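Local coordinates for protein glycoside Hydrolase (Bacteroides uniformis, PDB 5TA0) that probably hydrolyses agarose-type galactans, binding neoagarooctaose in the glycan pocket of its catalytic barrel, at residues Asn117-Glu131 with Glu182-Lys194. Residues are numbered along the deposited sequence; the frame is centred on the assembly and turned at random. Where two conformers were deposited one is given.
Sequences NKKRYVQNTKVHPYE and EYFGEGGESGEPK. With EDO (1,2-ethanediol), chain J; EDO (1,2-ethanediol), chain B.
On the outer layer of the catalytic alpha/beta barrel, the glycine-rich loop that follows helix 170-183 packs against the end of helix 107-123 and the turn after it, Gly188 meeting Glu131 and His128 while Glu192 meets Tyr121. The loop carries a G1 beta bulge: Gly191 N donates to Gly188 O, and Gly187 N reaches Gly191 O in a weak bond. Across the contact Gly188 N donates to Glu131 OE1 at 2.8 Å, nearly straight (170°), on the syn lone pair. The same oxygen takes the Tyr121 hydroxyl on its anti lone pair, OH to OE1 2.6 Å, so two bonds grip this acceptor and hold the carboxylate in place. Pro193 CD and CG lie against that carboxylate. Gly188 CA sits over the centre of the His128 ring face, 3.5 Å from the centroid, a CH-pi contact. His128 itself is anchored by NE2, which donates to Tyr121 O with the acceptor close to the ring plane. Tyr121 reaches the loop because its CG stands anti to the backbone N (chi1 -172°); Glu192 CB then lies over its ring face, 5° off the normal and 3.8 Å from the centroid. Further along, Val122 CG2 packs on Glu189 O at 3.4 Å, and the extended Lys118 chain, in one of its two conformers, runs beside Tyr183 O to the loop. Tyr183 OH donates to Glu192 OE1 from the anti side, out of the carboxylate plane, while the Tyr183 ring turns its edge to the backbone of Asn117 and Lys118. A water closes this corner, donating to Asn117 O at 2.8 Å and to Tyr183 OH at 3.0 Å.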
loop_
_atom_site.group_PDB
_atom_site.type_symbol
_atom_site.label_atom_id
_atom_site.label_comp_id
_atom_site.label_asym_id
_atom_site.label_seq_id
_atom_site.Cartn_x
_atom_site.Cartn_y
_atom_site.Cartn_z
ATOM N N ASN A 117 12.878 12.014 -26.270
ATOM C CA ASN A 117 12.169 10.918 -25.640
ATOM C C ASN A 117 10.719 10.823 -26.117
ATOM O O ASN A 117 10.204 9.715 -26.306
ATOM C CB ASN A 117 12.226 11.038 -24.099
ATOM C CG ASN A 117 13.581 10.649 -23.529
ATOM O OD1 ASN A 117 14.304 9.837 -24.101
ATOM N ND2 ASN A 117 13.916 11.212 -22.387
ATOM N N LYS A 118 10.064 11.958 -26.315
ATOM C CA LYS A 118 8.700 11.972 -26.843
ATOM C C LYS A 118 8.639 11.335 -28.234
ATOM O O LYS A 118 7.782 10.480 -28.502
ATOM C CB LYS A 118 8.164 13.405 -26.885
ATOM C CG LYS A 118 6.718 13.540 -27.343
ATOM C CD LYS A 118 6.240 14.962 -27.168
ATOM C CE LYS A 118 4.768 15.112 -27.492
ATOM N NZ LYS A 118 4.357 16.541 -27.448
ATOM N N LYS A 119 9.562 11.732 -29.101
ATOM C CA LYS A 119 9.626 11.166 -30.461
ATOM C C LYS A 119 9.743 9.648 -30.413
ATOM O O LYS A 119 9.036 8.955 -31.177
ATOM C CB LYS A 119 10.763 11.799 -31.275
ATOM C CG LYS A 119 10.865 11.274 -32.693
ATOM C CD LYS A 119 11.888 12.061 -33.488
ATOM C CE LYS A 119 12.185 11.404 -34.827
ATOM N NZ LYS A 119 12.856 12.376 -35.734
ATOM N N ARG A 120 10.578 9.126 -29.518
ATOM C CA ARG A 120 10.733 7.691 -29.364
ATOM C C ARG A 120 9.432 7.033 -28.915
ATOM O O ARG A 120 9.087 5.963 -29.408
ATOM C CB ARG A 120 11.867 7.355 -28.397
ATOM C CG ARG A 120 12.202 5.876 -28.362
ATOM C CD ARG A 120 13.676 5.620 -28.093
ATOM N NE ARG A 120 14.043 5.840 -26.702
ATOM C CZ ARG A 120 14.574 6.965 -26.235
ATOM N NH1 ARG A 120 14.806 7.984 -27.057
ATOM N NH2 ARG A 120 14.863 7.072 -24.944
ATOM N N TYR A 121 8.694 7.668 -28.001
ATOM C CA TYR A 121 7.389 7.139 -27.581
ATOM C C TYR A 121 6.388 7.127 -28.750
ATOM O O TYR A 121 5.705 6.115 -28.993
ATOM C CB TYR A 121 6.814 7.918 -26.375
ATOM C CG TYR A 121 5.583 7.231 -25.854
ATOM C CD1 TYR A 121 5.659 6.262 -24.859
ATOM C CD2 TYR A 121 4.313 7.493 -26.403
ATOM C CE1 TYR A 121 4.534 5.602 -24.440
ATOM C CE2 TYR A 121 3.197 6.822 -25.995
ATOM C CZ TYR A 121 3.298 5.873 -24.989
ATOM O OH TYR A 121 2.171 5.189 -24.567
ATOM N N VAL A 122 6.328 8.241 -29.469
ATOM C CA VAL A 122 5.442 8.391 -30.617
ATOM C C VAL A 122 5.684 7.312 -31.676
ATOM O O VAL A 122 4.714 6.804 -32.250
ATOM C CB VAL A 122 5.603 9.812 -31.205
ATOM C CG1 VAL A 122 5.034 9.909 -32.623
ATOM C CG2 VAL A 122 4.952 10.831 -30.275
ATOM N N GLN A 123 6.944 6.965 -31.912
ATOM C CA GLN A 123 7.293 5.930 -32.899
ATOM C C GLN A 123 7.068 4.510 -32.397
ATOM O O GLN A 123 7.031 3.559 -33.194
ATOM C CB GLN A 123 8.743 6.094 -33.366
ATOM C CG GLN A 123 8.944 7.384 -34.156
ATOM C CD GLN A 123 10.389 7.681 -34.517
ATOM O OE1 GLN A 123 11.326 7.178 -33.903
ATOM N NE2 GLN A 123 10.572 8.535 -35.510
ATOM N N ASN A 124 6.894 4.339 -31.085
ATOM C CA ASN A 124 6.746 3.014 -30.476
ATOM C C ASN A 124 5.275 2.611 -30.506
ATOM O O ASN A 124 4.616 2.435 -29.489
ATOM C CB ASN A 124 7.315 3.032 -29.047
ATOM C CG ASN A 124 7.601 1.649 -28.507
ATOM O OD1 ASN A 124 7.347 0.636 -29.159
ATOM N ND2 ASN A 124 8.166 1.595 -27.283
ATOM N N THR A 125 4.762 2.422 -31.722
ATOM C CA THR A 125 3.344 2.211 -31.908
ATOM C C THR A 125 2.834 0.903 -31.297
ATOM O O THR A 125 1.664 0.820 -30.970
ATOM C CB THR A 125 2.962 2.275 -33.399
ATOM O OG1 THR A 125 3.746 1.319 -34.097
ATOM C CG2 THR A 125 3.219 3.670 -33.947
ATOM N N LYS A 126 3.705 -0.091 -31.126
ATOM C CA LYS A 126 3.276 -1.369 -30.563
ATOM C C LYS A 126 2.786 -1.235 -29.119
ATOM O O LYS A 126 1.997 -2.044 -28.668
ATOM C CB LYS A 126 4.387 -2.433 -30.642
ATOM C CG LYS A 126 5.585 -2.164 -29.748
ATOM C CD LYS A 126 6.701 -3.161 -29.995
ATOM C CE LYS A 126 7.917 -2.889 -29.123
ATOM N NZ LYS A 126 8.708 -1.692 -29.515
ATOM N N VAL A 127 3.231 -0.207 -28.401
ATOM C CA VAL A 127 2.817 -0.074 -27.016
ATOM C C VAL A 127 1.546 0.755 -26.868
ATOM O O VAL A 127 0.894 0.682 -25.840
ATOM C CB VAL A 127 3.928 0.503 -26.112
ATOM C CG1 VAL A 127 5.264 -0.200 -26.340
ATOM C CG2 VAL A 127 4.032 2.027 -26.208
ATOM N N HIS A 128 1.162 1.549 -27.881
ATOM C CA HIS A 128 0.052 2.477 -27.704
ATOM C C HIS A 128 -1.283 1.811 -27.305
ATOM O O HIS A 128 -2.012 2.350 -26.482
ATOM C CB HIS A 128 -0.133 3.361 -28.936
ATOM C CG HIS A 128 1.067 4.207 -29.238
ATOM N ND1 HIS A 128 1.246 4.844 -30.445
ATOM C CD2 HIS A 128 2.171 4.492 -28.504
ATOM C CE1 HIS A 128 2.398 5.487 -30.444
ATOM N NE2 HIS A 128 2.986 5.289 -29.275
ATOM N N PRO A 129 -1.582 0.604 -27.854
ATOM C CA PRO A 129 -2.817 -0.078 -27.444
ATOM C C PRO A 129 -2.869 -0.493 -25.971
ATOM O O PRO A 129 -3.948 -0.828 -25.490
ATOM C CB PRO A 129 -2.867 -1.300 -28.369
ATOM C CG PRO A 129 -2.112 -0.875 -29.582
ATOM C CD PRO A 129 -0.964 -0.082 -29.012
ATOM N N TYR A 130 -1.727 -0.471 -25.278
ATOM C CA TYR A 130 -1.688 -0.816 -23.859
ATOM C C TYR A 130 -1.831 0.386 -22.937
ATOM O O TYR A 130 -1.813 0.214 -21.719
ATOM C CB TYR A 130 -0.406 -1.584 -23.545
ATOM C CG TYR A 130 -0.391 -2.951 -24.178
ATOM C CD1 TYR A 130 -0.930 -4.036 -23.512
ATOM C CD2 TYR A 130 0.177 -3.168 -25.430
ATOM C CE1 TYR A 130 -0.914 -5.299 -24.072
ATOM C CE2 TYR A 130 0.180 -4.432 -26.009
ATOM C CZ TYR A 130 -0.364 -5.488 -25.314
ATOM O OH TYR A 130 -0.363 -6.775 -25.856
ATOM N N GLU A 131 -2.024 1.585 -23.473
ATOM C CA GLU A 131 -2.222 2.769 -22.623
ATOM C C GLU A 131 -3.415 2.626 -21.704
ATOM O O GLU A 131 -3.400 3.167 -20.587
ATOM C CB GLU A 131 -2.348 4.032 -23.477
ATOM C CG GLU A 131 -1.011 4.467 -24.076
ATOM C CD GLU A 131 -1.105 5.577 -25.099
ATOM O OE1 GLU A 131 -0.041 6.013 -25.588
ATOM O OE2 GLU A 131 -2.223 6.064 -25.370
ATOM N N GLU A 182 6.933 19.197 -21.057
ATOM C CA GLU A 182 7.664 18.994 -22.319
ATOM C C GLU A 182 7.588 17.557 -22.817
ATOM O O GLU A 182 7.435 17.311 -24.022
ATOM C CB GLU A 182 9.143 19.396 -22.181
ATOM C CG GLU A 182 9.423 20.867 -21.848
ATOM C CD GLU A 182 9.204 21.841 -22.972
ATOM O OE1 GLU A 182 8.760 21.456 -24.073
ATOM O OE2 GLU A 182 9.506 23.031 -22.714
ATOM N N TYR A 183 7.684 16.584 -21.927
ATOM C CA TYR A 183 7.741 15.195 -22.357
ATOM C C TYR A 183 6.359 14.592 -22.671
ATOM O O TYR A 183 6.199 13.931 -23.700
ATOM C CB TYR A 183 8.452 14.336 -21.287
ATOM C CG TYR A 183 8.357 12.863 -21.625
ATOM C CD1 TYR A 183 8.898 12.371 -22.807
ATOM C CD2 TYR A 183 7.638 11.975 -20.817
ATOM C CE1 TYR A 183 8.760 11.047 -23.164
ATOM C CE2 TYR A 183 7.501 10.635 -21.164
ATOM C CZ TYR A 183 8.067 10.176 -22.349
ATOM O OH TYR A 183 7.914 8.871 -22.765
ATOM N N PHE A 184 5.369 14.779 -21.813
ATOM C CA PHE A 184 4.084 14.040 -21.934
ATOM C C PHE A 184 3.147 14.696 -22.943
ATOM O O PHE A 184 3.146 15.914 -23.111
ATOM C CB PHE A 184 3.398 13.916 -20.577
ATOM C CG PHE A 184 4.178 13.089 -19.569
ATOM C CD1 PHE A 184 4.149 11.697 -19.603
ATOM C CD2 PHE A 184 4.979 13.719 -18.621
ATOM C CE1 PHE A 184 4.876 10.959 -18.675
ATOM C CE2 PHE A 184 5.724 12.991 -17.719
ATOM C CZ PHE A 184 5.652 11.610 -17.735
ATOM N N GLY A 185 2.331 13.868 -23.571
ATOM C CA GLY A 185 1.252 14.331 -24.452
ATOM C C GLY A 185 -0.079 13.818 -23.981
ATOM O O GLY A 185 -0.360 13.804 -22.792
ATOM N N GLU A 186 -0.900 13.358 -24.935
ATOM C CA GLU A 186 -2.268 12.928 -24.685
ATOM C C GLU A 186 -2.529 11.501 -25.183
ATOM O O GLU A 186 -3.691 11.092 -25.323
ATOM C CB GLU A 186 -3.251 13.908 -25.364
ATOM C CG GLU A 186 -3.191 15.338 -24.842
ATOM C CD GLU A 186 -2.007 16.138 -25.355
ATOM O OE1 GLU A 186 -1.636 16.034 -26.550
ATOM O OE2 GLU A 186 -1.420 16.884 -24.537
ATOM N N GLY A 187 -1.466 10.743 -25.411
ATOM C CA GLY A 187 -1.575 9.371 -25.853
ATOM C C GLY A 187 -1.106 9.142 -27.274
ATOM O O GLY A 187 -1.210 10.035 -28.144
ATOM N N GLY A 188 -0.557 7.964 -27.519
ATOM C CA GLY A 188 -0.226 7.533 -28.862
ATOM C C GLY A 188 0.707 8.470 -29.583
ATOM O O GLY A 188 1.770 8.838 -29.072
ATOM N N GLU A 189 0.321 8.853 -30.800
ATOM C CA GLU A 189 1.195 9.693 -31.628
ATOM C C GLU A 189 1.296 11.141 -31.148
ATOM O O GLU A 189 2.085 11.913 -31.697
ATOM C CB GLU A 189 0.785 9.579 -33.105
ATOM C CG GLU A 189 0.985 8.154 -33.604
ATOM C CD GLU A 189 0.756 7.979 -35.091
ATOM O OE1 GLU A 189 -0.193 8.589 -35.626
ATOM O OE2 GLU A 189 1.522 7.204 -35.701
ATOM N N SER A 190 0.530 11.511 -30.119
ATOM C CA SER A 190 0.695 12.806 -29.449
ATOM C C SER A 190 1.677 12.760 -28.270
ATOM O O SER A 190 1.989 13.787 -27.701
ATOM C CB SER A 190 -0.644 13.316 -28.945
ATOM O OG SER A 190 -1.064 12.676 -27.743
ATOM N N GLY A 191 2.159 11.583 -27.916
ATOM C CA GLY A 191 3.095 11.434 -26.803
ATOM C C GLY A 191 2.486 10.642 -25.665
ATOM O O GLY A 191 1.305 10.339 -25.658
ATOM N N GLU A 192 3.333 10.286 -24.698
ATOM C CA GLU A 192 2.898 9.466 -23.568
ATOM C C GLU A 192 1.848 10.203 -22.739
ATOM O O GLU A 192 2.013 11.370 -22.440
ATOM C CB GLU A 192 4.114 9.141 -22.702
ATOM C CG GLU A 192 3.771 8.230 -21.537
ATOM C CD GLU A 192 4.973 7.757 -20.751
ATOM O OE1 GLU A 192 6.080 7.636 -21.291
ATOM O OE2 GLU A 192 4.776 7.439 -19.543
ATOM N N PRO A 193 0.769 9.535 -22.332
ATOM C CA PRO A 193 -0.183 10.193 -21.460
ATOM C C PRO A 193 0.429 10.781 -20.190
ATOM O O PRO A 193 1.375 10.225 -19.627
ATOM C CB PRO A 193 -1.176 9.076 -21.121
ATOM C CG PRO A 193 -1.091 8.181 -22.313
ATOM C CD PRO A 193 0.332 8.174 -22.697
ATOM N N LYS A 194 -0.098 11.908 -19.743
ATOM C CA LYS A 194 0.369 12.535 -18.509
ATOM C C LYS A 194 0.252 11.558 -17.338
ATOM O O LYS A 194 -0.641 10.711 -17.294
ATOM C CB LYS A 194 -0.438 13.797 -18.182
ATOM C CG LYS A 194 -0.307 14.916 -19.194
ATOM C CD LYS A 194 0.891 15.794 -18.927
ATOM C CE LYS A 194 1.151 16.661 -20.163
ATOM N NZ LYS A 194 2.374 17.489 -20.101
HETATM C C1 EDO J . 8.835 6.663 -19.065
HETATM O O1 EDO J . 8.039 6.126 -20.115
HETATM C C2 EDO J . 7.940 7.008 -17.902
HETATM O O2 EDO J . 7.181 8.184 -18.174
HETATM C C1 EDO B . -4.293 -5.578 -25.337
HETATM O O1 EDO B . -4.971 -6.488 -26.203
HETATM C C2 EDO B . -3.984 -4.318 -26.117
HETATM O O2 EDO B . -5.141 -3.487 -26.057
HETATM O O HOH W 1 10.087 7.587 -24.443
HETATM O O HOH W 2 4.527 17.737 -24.553
HETATM O O HOH W 3 1.754 16.522 -27.885
HETATM O O HOH W 4 4.227 6.979 -35.013
#